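Local coordinates for protein walker-type atpase (Pyrococcus abyssi, PDB 2QEN) that probably binds and hydrolyses ATP as a P-loop ATPase, its precise cellular role being unknown, and is seen here with bound ADP and magnesium, at residues S208-F211 and F216-V219; E225-E230 and V247-N252; S112-F117 and F155-D160. The protein carries 1 engineered substitution. All coordinates share one frame; numbering follows the deposited sequence.

Contact 1: S208-F211 and F216-V219. With ADP (adenosine-5'-diphosphate), chain C.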
loop_
_atom_site.group_PDB
_atom_site.type_symbol
_atom_site.label_atom_id
_atom_site.label_comp_id
_atom_site.label_asym_id
_atom_site.label_seq_id
_atom_site.Cartn_x
_atom_site.Cartn_y
_atom_site.Cartn_z
ATOM N N SER A 208 9.808 7.199 15.739
ATOM C CA SER A 208 10.474 7.981 14.681
ATOM C C SER A 208 11.895 8.425 15.051
ATOM O O SER A 208 12.820 8.256 14.260
ATOM C CB SER A 208 9.640 9.204 14.298
ATOM O OG SER A 208 8.366 8.804 13.840
ATOM N N VAL A 209 12.043 8.996 16.248
ATOM C CA VAL A 209 13.341 9.398 16.798
ATOM C C VAL A 209 14.304 8.212 16.880
ATOM O O VAL A 209 15.449 8.302 16.429
ATOM C CB VAL A 209 13.174 10.096 18.207
ATOM C CG1 VAL A 209 14.471 10.062 19.019
ATOM C CG2 VAL A 209 12.702 11.549 18.038
ATOM N N GLU A 210 13.820 7.105 17.438
ATOM C CA GLU A 210 14.593 5.862 17.515
ATOM C C GLU A 210 14.995 5.253 16.157
ATOM O O GLU A 210 16.104 4.702 16.017
ATOM C CB GLU A 210 13.842 4.825 18.357
ATOM C CG GLU A 210 14.755 3.817 19.013
ATOM C CD GLU A 210 16.035 4.452 19.533
ATOM O OE1 GLU A 210 15.973 5.142 20.583
ATOM O OE2 GLU A 210 17.093 4.262 18.867
ATOM N N PHE A 211 14.089 5.355 15.184
ATOM C CA PHE A 211 14.332 4.943 13.802
ATOM C C PHE A 211 15.548 5.678 13.240
ATOM O O PHE A 211 16.505 5.045 12.798
ATOM C CB PHE A 211 13.071 5.220 12.960
ATOM C CG PHE A 211 13.145 4.728 11.542
ATOM C CD1 PHE A 211 13.774 5.493 10.543
ATOM C CD2 PHE A 211 12.543 3.521 11.183
ATOM C CE1 PHE A 211 13.840 5.040 9.220
ATOM C CE2 PHE A 211 12.595 3.070 9.874
ATOM C CZ PHE A 211 13.250 3.842 8.884
ATOM N N PHE A 216 21.651 6.250 11.939
ATOM C CA PHE A 216 22.937 6.936 12.070
ATOM C C PHE A 216 23.949 6.112 12.873
ATOM O O PHE A 216 25.144 6.122 12.575
ATOM C CB PHE A 216 22.745 8.329 12.676
ATOM C CG PHE A 216 21.997 9.282 11.777
ATOM C CD1 PHE A 216 22.537 9.679 10.551
ATOM C CD2 PHE A 216 20.749 9.789 12.152
ATOM C CE1 PHE A 216 21.842 10.558 9.705
ATOM C CE2 PHE A 216 20.051 10.668 11.308
ATOM C CZ PHE A 216 20.606 11.054 10.089
ATOM N N ARG A 217 23.455 5.385 13.873
ATOM C CA ARG A 217 24.271 4.476 14.673
ATOM C C ARG A 217 24.973 3.426 13.805
ATOM O O ARG A 217 26.164 3.149 14.000
ATOM C CB ARG A 217 23.407 3.797 15.741
ATOM C CG ARG A 217 24.191 3.213 16.898
ATOM C CD ARG A 217 23.277 2.685 18.007
ATOM N NE ARG A 217 22.794 3.751 18.896
ATOM C CZ ARG A 217 21.528 4.164 18.975
ATOM N NH1 ARG A 217 20.577 3.604 18.222
ATOM N NH2 ARG A 217 21.213 5.135 19.827
ATOM N N GLU A 218 24.233 2.859 12.846
ATOM C CA GLU A 218 24.743 1.821 11.934
ATOM C C GLU A 218 25.973 2.250 11.125
ATOM O O GLU A 218 26.734 1.401 10.673
ATOM C CB GLU A 218 23.633 1.320 10.986
ATOM C CG GLU A 218 22.515 0.525 11.665
ATOM C CD GLU A 218 21.376 0.141 10.719
ATOM O OE1 GLU A 218 21.241 0.761 9.638
ATOM O OE2 GLU A 218 20.605 -0.786 11.059
ATOM N N VAL A 219 26.162 3.553 10.934
ATOM C CA VAL A 219 27.363 4.071 10.255
ATOM C C VAL A 219 28.257 4.899 11.185
ATOM O O VAL A 219 29.008 5.767 10.723
ATOM C CB VAL A 219 27.015 4.899 8.975
ATOM C CG1 VAL A 219 26.387 4.000 7.890
ATOM C CG2 VAL A 219 26.104 6.071 9.314
HETATM P PB ADP C . 3.686 1.247 1.291
HETATM O O1B ADP C . 2.926 1.301 2.594
HETATM O O2B ADP C . 3.679 -0.139 0.684
HETATM O O3B ADP C . 3.345 2.318 0.289
HETATM P PA ADP C . 6.588 0.729 1.527
HETATM O O1A ADP C . 6.563 -0.595 2.244
HETATM O O2A ADP C . 7.020 0.802 0.095
HETATM O O3A ADP C . 5.199 1.563 1.738
HETATM O "O5'" ADP C . 7.553 1.663 2.428
HETATM C "C5'" ADP C . 8.113 2.893 1.960
HETATM C "C4'" ADP C . 9.625 2.855 2.219
HETATM O "O4'" ADP C . 9.907 3.148 3.600
HETATM C "C3'" ADP C . 10.294 1.502 1.983
HETATM O "O3'" ADP C . 10.810 1.366 0.664
HETATM C "C2'" ADP C . 11.451 1.516 2.930
HETATM O "O2'" ADP C . 12.373 2.458 2.390
HETATM C "C1'" ADP C . 10.911 2.264 4.111
HETATM N N9 ADP C . 10.310 1.486 5.217
HETATM C C8 ADP C . 8.994 1.254 5.374
HETATM N N7 ADP C . 8.746 0.586 6.526
HETATM C C5 ADP C . 9.931 0.381 7.130
HETATM C C6 ADP C . 10.396 -0.263 8.376
HETATM N N6 ADP C . 9.520 -0.834 9.233
HETATM N N1 ADP C . 11.729 -0.255 8.633
HETATM C C2 ADP C . 12.608 0.295 7.789
HETATM N N3 ADP C . 12.258 0.920 6.648
HETATM C C4 ADP C . 10.960 0.988 6.266
#
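The R217 guanidinium meets E210 edge-on: OE2 of E210 lies close to the guanidinium plane, 3.6 Å from NH1, and the carboxylate is turned only 24° from coplanarity with it. That separation makes the pair a long salt bridge. Both residues belong to helix 205-217, in the P-loop ATPase region and next to the ADP pocket, and are seven positions apart, so the link spans two helical turns along one side of a single helix. The second flat group is the F211 ring, which points its edge at the nucleotide. Its CE2 stands 3.5 Å from C2 of the ADP adenine; N1 of the base lies near the phenyl plane, 3.7 Å from CE2 of F211. The adenine receives this edge over its face, the two planes being steeply inclined. F15 meets the F211 ring edge-to-face, and F203 meets it obliquely, while L242 and V243 of helix 239-252 add aliphatic contacts. With an alanine at F211, the adenine C2 would probably lose its aromatic neighbour and a gap would open between F15, F203 and the base.

Both chains of the charged pair are bent. The first bond of the E210 side chain leads away from R217, but the turn at chi2 (39°) brings the carboxylate back toward it. R217 starts toward its partner and folds at chi3 (-81°), with NH1 as its nearest atom to E210. K213 NZ lies close to NH2 of R217, a like charge that E210 probably helps to offset. Only 58 Å² is buried between the two segments, in keeping with a surface contact. Further along, F216 packs edge-to-face on F3, and E218 accepts a hydrogen bond from L2 through its OE1 atom.

Contact 2: E225-E230 and V247-N252; sequences ENEIEE and VEYLRN
Y249 reaches E227 with its hydroxyl, and this one pair makes up the contact between 225-230 and 247-252. The tight part is very small: Y249 OH donates to E227 OE1 across 2.5 Å, on the syn lone pair of that oxygen, the side facing OE2. OE1 also sits at the edge of the phenol ring, near its plane, 3.3 Å from CE2. Carboxylate and ring are turned 37° against each other, and the two side chains cross at about a right angle. E227 gets there with an extended chain beyond CG, while Y249 carries its ring anti to the backbone nitrogen (chi1 -160°), sending the phenol across the space between the helices.

Away from this point the backbones stand well apart. The closest CA atoms, those of E227 and Y249, are 10.7 Å from each other, and the two segments bury just 71 Å² between them. The intervening space is shared with other elements: A258 of helix 255-280 and F216 of helix 205-217 pack on Y249, F216 with its ring edge-to-face, and F255 touches E227. E225, N226 and E230 lie on the exposed side of their helix, as R251 does on the other. Near the C-terminal end of helix 239-252, N252 turns inward on its own chain: ND2 donates to the backbone O of E248 over 2.8 Å, in the carbonyl plane and at a fairly straight 158°.

The chemistry is lopsided: the hydroxyl of the buried Y249 spends its proton on a partly exposed carboxylate. The separation is shorter than usual and is to be read with caution, but a phenol donating to a carboxylate would suit an ionised acid, and it satisfies the polar end of Y249 beside the nonpolar neighbours F216 and A258.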
loop_
_atom_site.group_PDB
_atom_site.type_symbol
_atom_site.label_atom_id
_atom_site.label_comp_id
_atom_site.label_asym_id
_atom_site.label_seq_id
_atom_site.Cartn_x
_atom_site.Cartn_y
_atom_site.Cartn_z
ATOM N N GLU A 225 20.965 15.826 18.927
ATOM C CA GLU A 225 19.603 15.509 19.350
ATOM C C GLU A 225 18.550 16.399 18.698
ATOM O O GLU A 225 17.538 15.899 18.205
ATOM C CB GLU A 225 19.486 15.620 20.871
ATOM C CG GLU A 225 18.172 15.076 21.393
ATOM C CD GLU A 225 17.978 15.283 22.879
ATOM O OE1 GLU A 225 18.874 15.852 23.541
ATOM O OE2 GLU A 225 16.914 14.866 23.385
ATOM N N ASN A 226 18.802 17.710 18.697
ATOM C CA ASN A 226 17.882 18.694 18.127
ATOM C C ASN A 226 17.641 18.578 16.606
ATOM O O ASN A 226 16.585 18.979 16.123
ATOM C CB ASN A 226 18.311 20.123 18.508
ATOM C CG ASN A 226 17.786 20.557 19.893
ATOM O OD1 ASN A 226 16.874 19.936 20.466
ATOM N ND2 ASN A 226 18.361 21.634 20.429
ATOM N N GLU A 227 18.614 18.036 15.868
ATOM C CA GLU A 227 18.473 17.825 14.429
ATOM C C GLU A 227 17.555 16.635 14.126
ATOM O O GLU A 227 16.774 16.662 13.169
ATOM C CB GLU A 227 19.840 17.618 13.749
ATOM C CG GLU A 227 20.761 18.860 13.748
ATOM C CD GLU A 227 22.098 18.596 13.053
ATOM O OE1 GLU A 227 22.156 17.721 12.151
ATOM O OE2 GLU A 227 23.098 19.259 13.414
ATOM N N ILE A 228 17.665 15.582 14.928
ATOM C CA ILE A 228 16.738 14.453 14.823
ATOM C C ILE A 228 15.307 14.868 15.222
ATOM O O ILE A 228 14.345 14.519 14.533
ATOM C CB ILE A 228 17.268 13.194 15.591
ATOM C CG1 ILE A 228 18.372 12.513 14.749
ATOM C CG2 ILE A 228 16.118 12.201 15.926
ATOM C CD1 ILE A 228 19.312 11.637 15.536
ATOM N N GLU A 229 15.174 15.637 16.301
ATOM C CA GLU A 229 13.868 16.186 16.693
ATOM C C GLU A 229 13.252 17.038 15.588
ATOM O O GLU A 229 12.078 16.874 15.261
ATOM C CB GLU A 229 13.972 16.997 17.988
ATOM C CG GLU A 229 14.558 16.209 19.136
ATOM C CD GLU A 229 14.070 16.676 20.485
ATOM O OE1 GLU A 229 14.496 17.773 20.932
ATOM O OE2 GLU A 229 13.271 15.924 21.101
ATOM N N GLU A 230 14.051 17.937 15.007
ATOM C CA GLU A 230 13.591 18.777 13.897
ATOM C C GLU A 230 13.182 17.954 12.655
ATOM O O GLU A 230 12.199 18.268 11.994
ATOM C CB GLU A 230 14.651 19.832 13.542
ATOM C CG GLU A 230 14.131 21.021 12.742
ATOM C CD GLU A 230 13.562 22.135 13.609
ATOM O OE1 GLU A 230 14.335 22.857 14.294
ATOM O OE2 GLU A 230 12.324 22.295 13.592
ATOM N N VAL A 247 19.355 8.716 4.210
ATOM C CA VAL A 247 20.203 8.693 3.008
ATOM C C VAL A 247 20.791 10.071 2.645
ATOM O O VAL A 247 22.001 10.198 2.472
ATOM C CB VAL A 247 19.423 8.077 1.793
ATOM C CG1 VAL A 247 20.217 8.192 0.470
ATOM C CG2 VAL A 247 19.077 6.589 2.079
ATOM N N GLU A 248 19.945 11.093 2.522
ATOM C CA GLU A 248 20.413 12.448 2.145
ATOM C C GLU A 248 21.366 13.050 3.171
ATOM O O GLU A 248 22.303 13.745 2.810
ATOM C CB GLU A 248 19.232 13.396 1.880
ATOM C CG GLU A 248 18.437 13.094 0.599
ATOM C CD GLU A 248 19.332 13.006 -0.639
ATOM O OE1 GLU A 248 20.379 13.684 -0.668
ATOM O OE2 GLU A 248 19.003 12.248 -1.587
ATOM N N TYR A 249 21.148 12.742 4.447
ATOM C CA TYR A 249 22.041 13.205 5.497
ATOM C C TYR A 249 23.414 12.559 5.406
ATOM O O TYR A 249 24.411 13.250 5.562
ATOM C CB TYR A 249 21.423 13.025 6.903
ATOM C CG TYR A 249 22.067 13.916 7.963
ATOM C CD1 TYR A 249 23.340 13.624 8.475
ATOM C CD2 TYR A 249 21.403 15.027 8.465
ATOM C CE1 TYR A 249 23.945 14.442 9.450
ATOM C CE2 TYR A 249 21.987 15.838 9.444
ATOM C CZ TYR A 249 23.260 15.535 9.930
ATOM O OH TYR A 249 23.845 16.340 10.885
ATOM N N LEU A 250 23.459 11.248 5.137
ATOM C CA LEU A 250 24.722 10.514 4.958
ATOM C C LEU A 250 25.520 11.031 3.752
ATOM O O LEU A 250 26.750 11.056 3.763
ATOM C CB LEU A 250 24.444 9.011 4.762
ATOM C CG LEU A 250 23.916 8.188 5.948
ATOM C CD1 LEU A 250 24.061 6.691 5.669
ATOM C CD2 LEU A 250 24.620 8.543 7.235
ATOM N N ARG A 251 24.801 11.434 2.713
ATOM C CA ARG A 251 25.406 11.947 1.506
ATOM C C ARG A 251 25.842 13.427 1.612
ATOM O O ARG A 251 26.765 13.840 0.934
ATOM C CB ARG A 251 24.426 11.735 0.350
ATOM C CG ARG A 251 24.326 10.264 -0.034
ATOM C CD ARG A 251 23.232 9.998 -1.035
ATOM N NE ARG A 251 23.361 8.629 -1.515
ATOM C CZ ARG A 251 22.664 8.101 -2.514
ATOM N NH1 ARG A 251 21.762 8.817 -3.154
ATOM N NH2 ARG A 251 22.888 6.848 -2.873
ATOM N N ASN A 252 25.164 14.199 2.467
ATOM C CA ASN A 252 25.327 15.651 2.504
ATOM C C ASN A 252 25.891 16.226 3.799
ATOM O O ASN A 252 26.447 17.321 3.779
ATOM C CB ASN A 252 23.992 16.324 2.172
ATOM C CG ASN A 252 23.608 16.128 0.733
ATOM O OD1 ASN A 252 24.101 16.837 -0.135
ATOM N ND2 ASN A 252 22.759 15.121 0.460
#

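Contact 3: S112-F117 and F155-D160; sequences SLREVF and FAYAYD
R114 lies flat on Y157 where helix 113-127 runs beside helix 149-161, two helices of the P-loop NTPase fold. The second of these forms the beta-alpha-beta crossover between the neighbouring parallel strands 130-135 and 165-171. The first segment opens at S112, the N-cap, whose OG accepts from E115 N at 3.1 Å. E115 OE1 in turn accepts from S112 N, also at 3.1 Å and nearly straight (172°), completing a capping box that fixes the start of the helix. L113 turns instead to L77 and I78 of helix 74-84.

R114 carries the contact. Its guanidinium stacks over one face of the Y157 ring, the planes only 12° apart, with CZ 3.7 Å from the ring centroid in a cation-pi geometry. Bends at chi2 and chi3 bring the chain over the same ring, and CD adds a CH-pi contact at 3.9 Å from the centroid. The ring thus meets both the charged end and the aliphatic stem of the arginine, on the protein surface.

V116 packs on F103 and on L81 of helix 74-84. F117 points toward 155-160 and also touches L165 of strand 165-171, as F155 and A158 touch I167; CD2 of F117 comes to 4.7 Å from A158 CB.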
loop_
_atom_site.group_PDB
_atom_site.type_symbol
_atom_site.label_atom_id
_atom_site.label_comp_id
_atom_site.label_asym_id
_atom_site.label_seq_id
_atom_site.Cartn_x
_atom_site.Cartn_y
_atom_site.Cartn_z
ATOM N N SER A 112 -7.275 -21.310 -16.370
ATOM C CA SER A 112 -8.232 -20.536 -15.582
ATOM C C SER A 112 -7.629 -20.143 -14.229
ATOM O O SER A 112 -6.720 -20.807 -13.718
ATOM C CB SER A 112 -9.547 -21.300 -15.388
ATOM O OG SER A 112 -9.471 -22.244 -14.340
ATOM N N LEU A 113 -8.139 -19.057 -13.656
ATOM C CA LEU A 113 -7.714 -18.612 -12.342
ATOM C C LEU A 113 -7.981 -19.653 -11.260
ATOM O O LEU A 113 -7.169 -19.848 -10.364
ATOM C CB LEU A 113 -8.406 -17.295 -11.986
ATOM C CG LEU A 113 -8.003 -16.038 -12.758
ATOM C CD1 LEU A 113 -8.964 -14.943 -12.374
ATOM C CD2 LEU A 113 -6.557 -15.627 -12.446
ATOM N N ARG A 114 -9.134 -20.306 -11.355
ATOM C CA ARG A 114 -9.551 -21.317 -10.401
ATOM C C ARG A 114 -8.625 -22.542 -10.389
ATOM O O ARG A 114 -8.282 -23.042 -9.320
ATOM C CB ARG A 114 -10.970 -21.742 -10.726
ATOM C CG ARG A 114 -11.735 -22.274 -9.564
ATOM C CD ARG A 114 -13.138 -21.697 -9.572
ATOM N NE ARG A 114 -14.078 -22.697 -9.091
ATOM C CZ ARG A 114 -15.319 -22.449 -8.691
ATOM N NH1 ARG A 114 -15.814 -21.218 -8.684
ATOM N NH2 ARG A 114 -16.060 -23.458 -8.289
ATOM N N GLU A 115 -8.242 -22.995 -11.584
ATOM C CA GLU A 115 -7.254 -24.063 -11.831
ATOM C C GLU A 115 -5.937 -23.787 -11.096
ATOM O O GLU A 115 -5.430 -24.645 -10.377
ATOM C CB GLU A 115 -6.985 -24.115 -13.339
ATOM C CG GLU A 115 -6.425 -25.385 -13.919
ATOM C CD GLU A 115 -6.378 -25.345 -15.465
ATOM O OE1 GLU A 115 -6.837 -24.335 -16.080
ATOM O OE2 GLU A 115 -5.888 -26.330 -16.068
ATOM N N VAL A 116 -5.407 -22.576 -11.285
ATOM C CA VAL A 116 -4.175 -22.112 -10.658
ATOM C C VAL A 116 -4.285 -22.092 -9.133
ATOM O O VAL A 116 -3.382 -22.564 -8.430
ATOM C CB VAL A 116 -3.789 -20.687 -11.174
ATOM C CG1 VAL A 116 -2.656 -20.055 -10.316
ATOM C CG2 VAL A 116 -3.425 -20.725 -12.676
ATOM N N PHE A 117 -5.394 -21.552 -8.631
ATOM C CA PHE A 117 -5.598 -21.441 -7.194
ATOM C C PHE A 117 -5.773 -22.783 -6.489
ATOM O O PHE A 117 -5.300 -22.948 -5.365
ATOM C CB PHE A 117 -6.712 -20.434 -6.868
ATOM C CG PHE A 117 -6.227 -18.996 -6.823
ATOM C CD1 PHE A 117 -5.449 -18.469 -7.867
ATOM C CD2 PHE A 117 -6.502 -18.185 -5.731
ATOM C CE1 PHE A 117 -4.978 -17.132 -7.823
ATOM C CE2 PHE A 117 -6.031 -16.842 -5.677
ATOM C CZ PHE A 117 -5.267 -16.331 -6.722
ATOM N N PHE A 155 -12.011 -14.978 -5.207
ATOM C CA PHE A 155 -11.784 -14.799 -3.762
ATOM C C PHE A 155 -12.858 -15.493 -2.891
ATOM O O PHE A 155 -12.547 -16.022 -1.822
ATOM C CB PHE A 155 -11.697 -13.315 -3.373
ATOM C CG PHE A 155 -10.552 -12.555 -4.011
ATOM C CD1 PHE A 155 -9.381 -13.195 -4.406
ATOM C CD2 PHE A 155 -10.644 -11.165 -4.182
ATOM C CE1 PHE A 155 -8.335 -12.472 -4.990
ATOM C CE2 PHE A 155 -9.600 -10.431 -4.748
ATOM C CZ PHE A 155 -8.450 -11.071 -5.149
ATOM N N ALA A 156 -14.110 -15.458 -3.338
ATOM C CA ALA A 156 -15.216 -16.116 -2.637
ATOM C C ALA A 156 -15.015 -17.622 -2.660
ATOM O O ALA A 156 -15.274 -18.306 -1.679
ATOM C CB ALA A 156 -16.538 -15.762 -3.287
ATOM N N TYR A 157 -14.535 -18.128 -3.792
ATOM C CA TYR A 157 -14.234 -19.552 -3.939
ATOM C C TYR A 157 -13.078 -19.982 -3.031
ATOM O O TYR A 157 -13.191 -20.956 -2.305
ATOM C CB TYR A 157 -13.938 -19.882 -5.399
ATOM C CG TYR A 157 -13.450 -21.294 -5.600
ATOM C CD1 TYR A 157 -14.313 -22.384 -5.444
ATOM C CD2 TYR A 157 -12.139 -21.537 -5.949
ATOM C CE1 TYR A 157 -13.862 -23.665 -5.622
ATOM C CE2 TYR A 157 -11.688 -22.815 -6.144
ATOM C CZ TYR A 157 -12.540 -23.865 -5.982
ATOM O OH TYR A 157 -12.058 -25.127 -6.180
ATOM N N ALA A 158 -11.978 -19.241 -3.054
ATOM C CA ALA A 158 -10.895 -19.483 -2.098
ATOM C C ALA A 158 -11.385 -19.455 -0.628
ATOM O O ALA A 158 -11.037 -20.324 0.171
ATOM C CB ALA A 158 -9.761 -18.493 -2.320
ATOM N N TYR A 159 -12.199 -18.455 -0.295
ATOM C CA TYR A 159 -12.733 -18.267 1.062
ATOM C C TYR A 159 -13.455 -19.517 1.543
ATOM O O TYR A 159 -13.191 -20.020 2.636
ATOM C CB TYR A 159 -13.701 -17.069 1.092
ATOM C CG TYR A 159 -13.974 -16.512 2.473
ATOM C CD1 TYR A 159 -14.828 -17.174 3.364
ATOM C CD2 TYR A 159 -13.390 -15.306 2.882
ATOM C CE1 TYR A 159 -15.071 -16.656 4.645
ATOM C CE2 TYR A 159 -13.624 -14.780 4.142
ATOM C CZ TYR A 159 -14.467 -15.467 5.021
ATOM O OH TYR A 159 -14.700 -14.960 6.272
ATOM N N ASP A 160 -14.366 -20.020 0.709
ATOM C CA ASP A 160 -15.245 -21.116 1.093
ATOM C C ASP A 160 -14.597 -22.494 0.979
ATOM O O ASP A 160 -14.899 -23.386 1.774
ATOM C CB ASP A 160 -16.512 -21.114 0.233
ATOM C CG ASP A 160 -17.373 -19.879 0.430
ATOM O OD1 ASP A 160 -17.330 -19.234 1.500
ATOM O OD2 ASP A 160 -18.134 -19.563 -0.506
#

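Overall arrangement
Contacts 1 and 2 are neighbours, their centres 10 Å apart, and share a hydrophobic seam: F216 CE1 lies 3.6 Å from Y249 CD1, and V219 CG2 lies 3.6 Å from L250 CD2. With V209 O also 4.0 Å from I228 CG2, helices 205-217, 225-235 and 239-252 pack together. In contact 1, F211 borders the adenine, whereas the E210-R217 pair lies at the surface; contact 2 lies away from the annotated sites. Contact 3 belongs to the parallel-sheet part of the fold, on the opposite side of the chain's centre, with its centre about 44 Å from that of contact 1 and 48 Å from that of contact 2. ADP is held by backbone amides of R41, G43, K44 and S45.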